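Local atomic coordinates of alpha-fucosidase GH29 (PDB entry 4PSR), a protein that hydrolyses alpha-L-fucosides as a glycoside hydrolase of family 29, probably releasing fucose from the carbohydrate chains of glycoproteins. Residues G30-W35 with G121-H126; S447-G452 with V486-F491; S321-V326 with P397-S402. All blocks are in the same frame, centred on the assembly; numbering follows the deposited sequence. Where two conformers were deposited one is given.

Contact 1 of 3, residues G30-W35 with G121-H126; sequences GVYWHW and GPVAEH. With FUL (beta-L-fucopyranose), chain M.
Val31 and Trp33 accept backbone bonds from Gly121 and Val123, joining the neighbouring parallel strands 29-33 and 119-125, the first two of the TIM barrel, at the fucose site. Gly121 N donates to Val31 O and Val123 N to Trp33 O, each at 3.1 Å; the second bond is the straighter, at 165°. The indole of Trp33 lies with one face over the Gly121-Pro122 backbone. Gly121 O sits over the centre of that face. Pro122 CA packs on the same indole as a CH-pi contact, 3.8 Å from the centroid of its five-membered ring. Trp33 CG stands between the backbone N and the carbonyl carbon (chi1 41°), which swings the ring across to the Gly121-Pro122 peptide.

Beyond the strand end, His34 turns toward the sugar. Val123 CG2 lies over the centre of the imidazole face, 3.8 Å from the ring centroid. The edge of the ring serves the ligand: His34 NE2 and O4 of beta-L-fucopyranose, which lies in the ring plane, share a hydrogen bond of 2.7 Å. His126 NE2 holds the same O4 at 3.0 Å and makes a weak bond to O3. The two imidazoles meet obliquely, with planes at 65°. One hydroxyl is thus gripped by a histidine from each segment. A water within hydrogen-bonding distance of Trp35 O and Val123 O bridges the segments.

Asn342 bonds His34 ND1 and so limits rotation of that ring. Glu46, Asp226, His127, Lys272 and Trp47 also bind the fucose. On the far side of strand 29-33 runs strand 337-343, which closes the barrel. Strand 165-170 flanks the second segment, and Trp155 of helix 151-161 packs against Trp33 and Pro122.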
loop_
_atom_site.group_PDB
_atom_site.type_symbol
_atom_site.label_atom_id
_atom_site.label_comp_id
_atom_site.label_asym_id
_atom_site.label_seq_id
_atom_site.Cartn_x
_atom_site.Cartn_y
_atom_site.Cartn_z
ATOM N N GLY A 30 5.061 -4.022 4.387
ATOM C CA GLY A 30 4.337 -5.145 4.946
ATOM C C GLY A 30 4.119 -6.251 3.931
ATOM O O GLY A 30 4.371 -6.069 2.730
ATOM N N VAL A 31 3.680 -7.410 4.405
ATOM C CA VAL A 31 3.411 -8.554 3.553
ATOM C C VAL A 31 2.076 -9.201 3.912
ATOM O O VAL A 31 1.763 -9.438 5.068
ATOM C CB VAL A 31 4.552 -9.617 3.655
ATOM C CG1 VAL A 31 4.184 -10.890 2.905
ATOM C CG2 VAL A 31 5.858 -9.044 3.126
ATOM N N TYR A 32 1.297 -9.540 2.893
ATOM C CA TYR A 32 0.090 -10.329 3.072
ATOM C C TYR A 32 -0.006 -11.402 2.000
ATOM O O TYR A 32 0.859 -11.493 1.139
ATOM C CB TYR A 32 -1.199 -9.483 3.184
ATOM C CG TYR A 32 -1.817 -8.811 1.953
ATOM C CD1 TYR A 32 -3.192 -8.642 1.897
ATOM C CD2 TYR A 32 -1.056 -8.290 0.929
ATOM C CE1 TYR A 32 -3.790 -8.010 0.850
ATOM C CE2 TYR A 32 -1.652 -7.643 -0.146
ATOM C CZ TYR A 32 -3.010 -7.494 -0.171
ATOM O OH TYR A 32 -3.580 -6.810 -1.251
ATOM N N TRP A 33 -1.019 -12.252 2.102
ATOM C CA TRP A 33 -1.111 -13.393 1.211
ATOM C C TRP A 33 -2.551 -13.720 0.841
ATOM O O TRP A 33 -3.400 -13.911 1.701
ATOM C CB TRP A 33 -0.399 -14.640 1.803
ATOM C CG TRP A 33 -0.605 -14.869 3.257
ATOM C CD1 TRP A 33 -1.526 -15.672 3.855
ATOM C CD2 TRP A 33 0.202 -14.342 4.307
ATOM N NE1 TRP A 33 -1.371 -15.654 5.230
ATOM C CE2 TRP A 33 -0.322 -14.825 5.524
ATOM C CE3 TRP A 33 1.275 -13.458 4.340
ATOM C CZ2 TRP A 33 0.219 -14.472 6.749
ATOM C CZ3 TRP A 33 1.809 -13.107 5.572
ATOM C CH2 TRP A 33 1.274 -13.605 6.750
ATOM N N HIS A 34 -2.765 -13.814 -0.463
ATOM C CA HIS A 34 -4.023 -14.300 -1.016
ATOM C C HIS A 34 -3.965 -15.825 -1.096
ATOM O O HIS A 34 -3.594 -16.387 -2.122
ATOM C CB HIS A 34 -4.268 -13.722 -2.419
ATOM C CG HIS A 34 -4.734 -12.295 -2.442
ATOM N ND1 HIS A 34 -3.967 -11.227 -2.025
ATOM C CD2 HIS A 34 -5.900 -11.762 -2.888
ATOM C CE1 HIS A 34 -4.650 -10.104 -2.198
ATOM N NE2 HIS A 34 -5.821 -10.403 -2.725
ATOM N N TRP A 35 -4.395 -16.469 -0.023
ATOM C CA TRP A 35 -4.381 -17.921 0.065
ATOM C C TRP A 35 -5.685 -18.357 0.653
ATOM O O TRP A 35 -6.066 -17.906 1.728
ATOM C CB TRP A 35 -3.233 -18.379 0.958
ATOM C CG TRP A 35 -3.093 -19.872 1.091
ATOM C CD1 TRP A 35 -2.855 -20.772 0.102
ATOM C CD2 TRP A 35 -3.196 -20.614 2.301
ATOM N NE1 TRP A 35 -2.800 -22.035 0.630
ATOM C CE2 TRP A 35 -3.001 -21.959 1.984
ATOM C CE3 TRP A 35 -3.438 -20.258 3.631
ATOM C CZ2 TRP A 35 -3.014 -22.968 2.952
ATOM C CZ3 TRP A 35 -3.441 -21.258 4.601
ATOM C CH2 TRP A 35 -3.237 -22.594 4.251
ATOM N N GLY A 121 0.101 -10.360 7.540
ATOM C CA GLY A 121 -1.051 -11.166 7.874
ATOM C C GLY A 121 -1.778 -11.682 6.660
ATOM O O GLY A 121 -1.401 -11.394 5.524
ATOM N N PRO A 122 -2.854 -12.439 6.894
ATOM C CA PRO A 122 -3.606 -13.090 5.820
ATOM C C PRO A 122 -4.699 -12.215 5.209
ATOM O O PRO A 122 -5.234 -11.311 5.843
ATOM C CB PRO A 122 -4.330 -14.226 6.538
ATOM C CG PRO A 122 -4.553 -13.655 7.952
ATOM C CD PRO A 122 -3.298 -12.871 8.239
ATOM N N VAL A 123 -5.062 -12.557 3.983
ATOM C CA VAL A 123 -6.422 -12.340 3.523
ATOM C C VAL A 123 -7.295 -13.250 4.380
ATOM O O VAL A 123 -7.150 -14.479 4.352
ATOM C CB VAL A 123 -6.582 -12.672 2.016
ATOM C CG1 VAL A 123 -8.048 -12.701 1.621
ATOM C CG2 VAL A 123 -5.822 -11.660 1.186
ATOM N N ALA A 124 -8.173 -12.663 5.192
ATOM C CA ALA A 124 -9.035 -13.447 6.080
ATOM C C ALA A 124 -10.318 -13.866 5.374
ATOM O O ALA A 124 -10.891 -14.920 5.697
ATOM C CB ALA A 124 -9.368 -12.678 7.340
ATOM N N GLU A 125 -10.797 -13.036 4.439
ATOM C CA GLU A 125 -11.962 -13.400 3.617
ATOM C C GLU A 125 -11.834 -12.596 2.331
ATOM O O GLU A 125 -11.753 -11.365 2.398
ATOM C CB GLU A 125 -13.274 -13.091 4.310
ATOM C CG GLU A 125 -14.462 -13.463 3.413
ATOM C CD GLU A 125 -15.805 -13.452 4.080
ATOM O OE1 GLU A 125 -15.889 -13.373 5.305
ATOM O OE2 GLU A 125 -16.818 -13.501 3.320
ATOM N N HIS A 126 -11.806 -13.285 1.197
ATOM C CA HIS A 126 -11.768 -12.605 -0.095
ATOM C C HIS A 126 -13.218 -12.333 -0.560
ATOM O O HIS A 126 -14.064 -12.078 0.270
ATOM C CB HIS A 126 -10.906 -13.411 -1.076
ATOM C CG HIS A 126 -10.428 -12.613 -2.233
ATOM N ND1 HIS A 126 -11.016 -12.710 -3.477
ATOM C CD2 HIS A 126 -9.493 -11.642 -2.328
ATOM C CE1 HIS A 126 -10.422 -11.864 -4.303
ATOM N NE2 HIS A 126 -9.501 -11.196 -3.628
HETATM C C1 FUL M . -8.808 -6.344 -6.044
HETATM C C2 FUL M . -9.409 -7.730 -5.934
HETATM O O2 FUL M . -10.548 -7.901 -6.793
HETATM C C3 FUL M . -8.311 -8.690 -6.310
HETATM O O3 FUL M . -8.828 -10.002 -6.303
HETATM C C4 FUL M . -7.202 -8.523 -5.303
HETATM O O4 FUL M . -7.670 -8.912 -4.015
HETATM C C5 FUL M . -6.738 -7.072 -5.301
HETATM C C6 FUL M . -5.674 -6.794 -4.260
HETATM O O5 FUL M . -7.807 -6.159 -5.071
HETATM O O1 FUL M . -9.815 -5.400 -5.787
HETATM O O HOH W 1 -5.116 -16.242 3.657
#

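Contact 2 of 3, residues S447-G452 with V486-F491; sequences SVELLG and VLKLTF
Glu449 and Lys488 exchange two backbone hydrogen bonds and form the hydrogen-bonded pair at the middle of this antiparallel ladder. Lys488 N donates to Glu449 O at 2.7 Å, and Glu449 N donates to Lys488 O. The strands are neighbours in the six-stranded antiparallel sheet that follows the barrel in the chain. Leu451 N continues the ladder with a nearly straight bond to Val486 O (173°). At the other end Thr490 N donates to Ser447 O, while the return bond from Ser447 N is weak.

Polar side chains line one face. Glu449 and Lys488 lie side by side and point the same way. Their charged atoms stay apart, with OE1 of Glu449 4.6 Å from NZ of Lys488. A water fills the step between them, donating to OE1 and accepting from NZ. The lysine chain is fully extended, and this carries its amine beyond the carboxylate to a salt bridge with Glu371. A second water bonds to Glu449 OE1, Lys488 O, Ser447 OG and Thr490 OG1. It ties four residues of the two strands together. Ser447 OG, between its backbone N and carbonyl carbon (chi1 57°), is turned toward Thr490 and lies 3.4 Å from Thr490 CB.

Leu451 flanks this row, crossing Lys488 at about a right angle with CD1 on Lys488 CB. The reverse face is apolar and buried. Val448 and Leu489 lie alongside each other there, and Leu450 crosses Leu487 further on. Strand 415-420 borders strand 485-491 on the edge away from strand 445-451, and strand 458-460 borders strand 445-451. Across the apolar face the closest methyls are Leu450 CD1 and Leu487 CD2, 3.8 Å apart.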
loop_
_atom_site.group_PDB
_atom_site.type_symbol
_atom_site.label_atom_id
_atom_site.label_comp_id
_atom_site.label_asym_id
_atom_site.label_seq_id
_atom_site.Cartn_x
_atom_site.Cartn_y
_atom_site.Cartn_z
ATOM N N SER A 447 28.333 16.732 5.807
ATOM C CA SER A 447 28.934 15.465 5.465
ATOM C C SER A 447 28.091 14.778 4.404
ATOM O O SER A 447 26.867 14.954 4.351
ATOM C CB SER A 447 29.081 14.551 6.686
ATOM O OG SER A 447 27.847 14.310 7.335
ATOM N N VAL A 448 28.769 14.027 3.551
ATOM C CA VAL A 448 28.147 13.181 2.543
ATOM C C VAL A 448 28.803 11.817 2.723
ATOM O O VAL A 448 30.028 11.699 2.670
ATOM C CB VAL A 448 28.414 13.721 1.115
ATOM C CG1 VAL A 448 27.796 12.785 0.059
ATOM C CG2 VAL A 448 27.927 15.164 0.971
ATOM N N GLU A 449 28.010 10.776 2.942
ATOM C CA GLU A 449 28.515 9.454 3.270
ATOM C C GLU A 449 27.762 8.407 2.465
ATOM O O GLU A 449 26.558 8.536 2.233
ATOM C CB GLU A 449 28.304 9.141 4.746
ATOM C CG GLU A 449 28.907 10.165 5.708
ATOM C CD GLU A 449 28.478 9.908 7.135
ATOM O OE1 GLU A 449 27.290 10.145 7.472
ATOM O OE2 GLU A 449 29.331 9.459 7.924
ATOM N N LEU A 450 28.467 7.382 2.033
ATOM C CA LEU A 450 27.869 6.199 1.421
ATOM C C LEU A 450 27.641 5.116 2.457
ATOM O O LEU A 450 28.563 4.720 3.187
ATOM C CB LEU A 450 28.770 5.641 0.321
ATOM C CG LEU A 450 28.171 4.556 -0.583
ATOM C CD1 LEU A 450 27.024 5.110 -1.426
ATOM C CD2 LEU A 450 29.234 3.953 -1.506
ATOM N N LEU A 451 26.421 4.596 2.552
ATOM C CA LEU A 451 26.140 3.517 3.473
ATOM C C LEU A 451 26.871 2.270 3.000
ATOM O O LEU A 451 26.883 1.958 1.815
ATOM C CB LEU A 451 24.632 3.266 3.577
ATOM C CG LEU A 451 23.922 4.087 4.639
ATOM C CD1 LEU A 451 23.983 5.552 4.307
ATOM C CD2 LEU A 451 22.490 3.614 4.773
ATOM N N GLY A 452 27.522 1.594 3.943
ATOM C CA GLY A 452 28.418 0.499 3.632
ATOM C C GLY A 452 27.824 -0.893 3.688
ATOM O O GLY A 452 26.626 -1.074 3.514
ATOM N N VAL A 486 22.894 3.862 -1.175
ATOM C CA VAL A 486 22.376 4.982 -0.412
ATOM C C VAL A 486 23.444 5.978 0.002
ATOM O O VAL A 486 24.410 5.619 0.693
ATOM C CB VAL A 486 21.632 4.503 0.875
ATOM C CG1 VAL A 486 21.010 5.668 1.621
ATOM C CG2 VAL A 486 20.560 3.465 0.572
ATOM N N LEU A 487 23.229 7.227 -0.365
ATOM C CA LEU A 487 24.012 8.359 0.143
ATOM C C LEU A 487 23.256 9.040 1.277
ATOM O O LEU A 487 22.029 9.197 1.232
ATOM C CB LEU A 487 24.285 9.365 -0.965
ATOM C CG LEU A 487 25.211 8.893 -2.086
ATOM C CD1 LEU A 487 25.069 9.740 -3.316
ATOM C CD2 LEU A 487 26.680 8.894 -1.614
ATOM N N LYS A 488 24.003 9.479 2.288
ATOM C CA LYS A 488 23.434 10.153 3.457
ATOM C C LYS A 488 24.037 11.533 3.534
ATOM O O LYS A 488 25.273 11.657 3.671
ATOM C CB LYS A 488 23.724 9.357 4.730
ATOM C CG LYS A 488 23.288 10.007 6.025
ATOM C CD LYS A 488 23.625 9.119 7.208
ATOM C CE LYS A 488 23.146 9.703 8.511
ATOM N NZ LYS A 488 23.473 8.808 9.646
ATOM N N LEU A 489 23.210 12.559 3.437
ATOM C CA LEU A 489 23.658 13.958 3.427
ATOM C C LEU A 489 23.179 14.624 4.699
ATOM O O LEU A 489 21.994 14.721 4.948
ATOM C CB LEU A 489 23.111 14.712 2.211
ATOM C CG LEU A 489 23.751 14.501 0.827
ATOM C CD1 LEU A 489 23.628 13.071 0.378
ATOM C CD2 LEU A 489 23.103 15.387 -0.194
ATOM N N THR A 490 24.116 15.068 5.531
ATOM C CA THR A 490 23.779 15.704 6.799
ATOM C C THR A 490 23.992 17.202 6.708
ATOM O O THR A 490 25.049 17.665 6.253
ATOM C CB THR A 490 24.616 15.123 7.937
ATOM O OG1 THR A 490 24.427 13.702 8.033
ATOM C CG2 THR A 490 24.235 15.786 9.267
ATOM N N PHE A 491 22.987 17.947 7.134
ATOM C CA PHE A 491 23.004 19.389 7.063
ATOM C C PHE A 491 22.978 19.955 8.478
ATOM O O PHE A 491 22.434 19.340 9.395
ATOM C CB PHE A 491 21.785 19.898 6.296
ATOM C CG PHE A 491 21.793 19.564 4.838
ATOM C CD1 PHE A 491 22.356 20.429 3.924
ATOM C CD2 PHE A 491 21.227 18.376 4.370
ATOM C CE1 PHE A 491 22.357 20.131 2.560
ATOM C CE2 PHE A 491 21.216 18.087 3.022
ATOM C CZ PHE A 491 21.788 18.947 2.117
HETATM O O HOH W 2 26.209 12.293 6.269
HETATM O O HOH W 3 26.246 9.303 9.781
HETATM O O HOH W 4 25.299 2.055 -0.583
#

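Contact 3 of 3, residues S321-V326 with P397-S402; sequences SSKAMV and PLQGNS. With NAG (2-acetamido-2-deoxy-beta-D-glucopyranose), chain E.
Ala324 CB is wedged between Pro397 and Gln399. It meets Pro397 CG at 3.6 Å and Gln399 CG at 3.7 Å, so one methyl fills the angle between a proline ring and an aliphatic chain. Met325 adds to the proline side. Its CB points away from the loop, but the chain bends back at chi2 (-63°) and chi3, bringing CE to 4.0 Å from Pro397 CB. The backbones come close as well. Ala324 CA makes a CA-H...O contact with Leu398 O. The carbonyl oxygens of Ala324 and Leu398 are 3.4 Å apart, two acceptors that do not bond. Ser328 OG bonds the first of them.

The polar end of Gln399 reaches the start of the helix through water. The water donates to Gln399 OE1 at 2.7 Å and also bonds to Ser321 OG. Lys323 crosses the glutamine at about a right angle, its CD beside OE1. Ser321 is the N-cap of helix 322-334. Its OG accepts from Ala324 N at 3.1 Å, and a chi1 of 66° swings the oxygen under that N-H. The same hydroxyl thus caps the helix and meets the water from Gln399.

The helix belongs to the TIM-barrel part of the chain, between strands 300-305 and 337-343. The other segment is part of the loop joining strands 383-384 and 405-409 of the six-stranded antiparallel sheet. Gly400 N bonds to His327 of the helix, which fixes the loop one residue past Gln399. Met325 also packs on Val358 and Ile362 of helix 353-369. Further along the loop Asn401 carries an N-linked sugar, ND2 being joined covalently to C1 of N-acetylglucosamine. Ser403 N bonds to Asn401 OD1, and Asp404 takes the N-H of Asn401.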
loop_
_atom_site.group_PDB
_atom_site.type_symbol
_atom_site.label_atom_id
_atom_site.label_comp_id
_atom_site.label_asym_id
_atom_site.label_seq_id
_atom_site.Cartn_x
_atom_site.Cartn_y
_atom_site.Cartn_z
ATOM N N SER A 321 11.073 -9.655 -10.415
ATOM C CA SER A 321 12.379 -9.754 -9.810
ATOM C C SER A 321 12.471 -9.045 -8.451
ATOM O O SER A 321 11.675 -8.155 -8.126
ATOM C CB SER A 321 13.425 -9.108 -10.728
ATOM O OG SER A 321 13.220 -7.707 -10.843
ATOM N N SER A 322 13.450 -9.482 -7.663
ATOM C CA SER A 322 13.820 -8.821 -6.408
ATOM C C SER A 322 14.063 -7.330 -6.636
ATOM O O SER A 322 13.600 -6.499 -5.875
ATOM C CB SER A 322 15.068 -9.503 -5.832
ATOM O OG SER A 322 14.803 -10.874 -5.616
ATOM N N LYS A 323 14.795 -7.001 -7.689
ATOM C CA LYS A 323 15.129 -5.630 -8.015
ATOM C C LYS A 323 13.876 -4.799 -8.193
ATOM O O LYS A 323 13.780 -3.708 -7.624
ATOM C CB LYS A 323 16.029 -5.566 -9.260
ATOM C CG LYS A 323 16.400 -4.143 -9.688
ATOM C CD LYS A 323 17.216 -4.130 -10.987
ATOM C CE LYS A 323 18.568 -4.787 -10.811
ATOM N NZ LYS A 323 19.389 -4.113 -9.775
ATOM N N ALA A 324 12.910 -5.305 -8.954
ATOM C CA ALA A 324 11.671 -4.585 -9.176
ATOM C C ALA A 324 10.928 -4.348 -7.860
ATOM O O ALA A 324 10.343 -3.285 -7.661
ATOM C CB ALA A 324 10.767 -5.363 -10.148
ATOM N N MET A 325 10.914 -5.350 -6.983
ATOM C CA MET A 325 10.227 -5.177 -5.709
ATOM C C MET A 325 10.885 -4.130 -4.830
ATOM O O MET A 325 10.186 -3.314 -4.219
ATOM C CB MET A 325 10.080 -6.510 -4.979
ATOM C CG MET A 325 9.254 -7.567 -5.720
ATOM S SD MET A 325 7.535 -7.137 -5.997
ATOM C CE MET A 325 7.682 -6.441 -7.624
ATOM N N VAL A 326 12.219 -4.151 -4.779
ATOM C CA VAL A 326 12.936 -3.177 -3.969
ATOM C C VAL A 326 12.808 -1.770 -4.555
ATOM O O VAL A 326 12.554 -0.812 -3.812
ATOM C CB VAL A 326 14.405 -3.581 -3.802
ATOM C CG1 VAL A 326 15.254 -2.443 -3.240
ATOM C CG2 VAL A 326 14.489 -4.822 -2.886
ATOM N N PRO A 397 6.224 -3.733 -12.870
ATOM C CA PRO A 397 6.760 -2.907 -11.780
ATOM C C PRO A 397 7.971 -2.074 -12.180
ATOM O O PRO A 397 8.723 -2.503 -13.060
ATOM C CB PRO A 397 7.152 -3.943 -10.726
ATOM C CG PRO A 397 7.428 -5.186 -11.525
ATOM C CD PRO A 397 6.439 -5.170 -12.640
ATOM N N LEU A 398 8.143 -0.925 -11.541
ATOM C CA LEU A 398 9.339 -0.087 -11.734
ATOM C C LEU A 398 10.637 -0.838 -11.545
ATOM O O LEU A 398 10.862 -1.481 -10.518
ATOM C CB LEU A 398 9.366 1.062 -10.738
ATOM C CG LEU A 398 10.607 1.968 -10.754
ATOM C CD1 LEU A 398 10.567 2.804 -12.017
ATOM C CD2 LEU A 398 10.677 2.865 -9.529
ATOM N N GLN A 399 11.501 -0.668 -12.525
ATOM C CA GLN A 399 12.884 -1.073 -12.416
ATOM C C GLN A 399 13.716 0.090 -12.890
ATOM O O GLN A 399 13.629 0.508 -14.036
ATOM C CB GLN A 399 13.163 -2.279 -13.297
ATOM C CG GLN A 399 12.537 -3.559 -12.823
ATOM C CD GLN A 399 13.200 -4.771 -13.439
ATOM O OE1 GLN A 399 14.421 -4.928 -13.364
ATOM N NE2 GLN A 399 12.402 -5.631 -14.063
ATOM N N GLY A 400 14.510 0.642 -11.984
ATOM C CA GLY A 400 15.394 1.741 -12.299
ATOM C C GLY A 400 16.840 1.309 -12.481
ATOM O O GLY A 400 17.171 0.123 -12.509
ATOM N N ASN A 401 17.689 2.308 -12.647
ATOM C CA ASN A 401 19.116 2.105 -12.797
ATOM C C ASN A 401 19.885 3.285 -12.198
ATOM O O ASN A 401 19.312 4.129 -11.473
ATOM C CB ASN A 401 19.472 1.849 -14.276
ATOM C CG ASN A 401 19.162 3.037 -15.192
ATOM O OD1 ASN A 401 19.010 4.164 -14.758
ATOM N ND2 ASN A 401 19.134 2.773 -16.503
ATOM N N SER A 402 21.179 3.369 -12.506
ATOM C CA SER A 402 22.002 4.420 -11.928
ATOM C C SER A 402 21.581 5.840 -12.308
ATOM O O SER A 402 22.048 6.799 -11.698
ATOM C CB SER A 402 23.472 4.194 -12.293
ATOM O OG SER A 402 23.667 4.440 -13.675
HETATM C C1 NAG E . 19.067 3.790 -17.507
HETATM C C2 NAG E . 20.050 3.540 -18.639
HETATM C C3 NAG E . 19.950 4.665 -19.661
HETATM C C4 NAG E . 18.509 4.807 -20.130
HETATM C C5 NAG E . 17.563 4.945 -18.935
HETATM C C6 NAG E . 16.109 4.941 -19.344
HETATM C C7 NAG E . 22.138 2.311 -18.221
HETATM C C8 NAG E . 23.514 2.374 -17.627
HETATM N N2 NAG E . 21.409 3.427 -18.127
HETATM O O3 NAG E . 20.787 4.372 -20.778
HETATM O O4 NAG E . 18.362 5.962 -20.945
HETATM O O5 NAG E . 17.740 3.848 -18.033
HETATM O O6 NAG E . 15.761 3.725 -19.996
HETATM O O7 NAG E . 21.714 1.300 -18.768
HETATM O O HOH W 5 15.542 -7.383 -12.951
#

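Contact 1 is wholly buried in the catalytic barrel. Contact 2 lies in the six-stranded antiparallel sheet, with one apolar buried face and one partly exposed polar face. Contact 3 is partly buried and ties a barrel helix to a loop between two other strands of that sheet. The three share no strand or helix. Contacts 1 and 2 are both strand pairs, one parallel and one antiparallel. Aromatic rings and a sugar dominate the first. The second rests on a backbone ladder, with leucines and valines on one face and waters among polar side chains on the other. Contact 3 relies on small apolar touches and one water. Its centre is about 24 Å from that of contact 1.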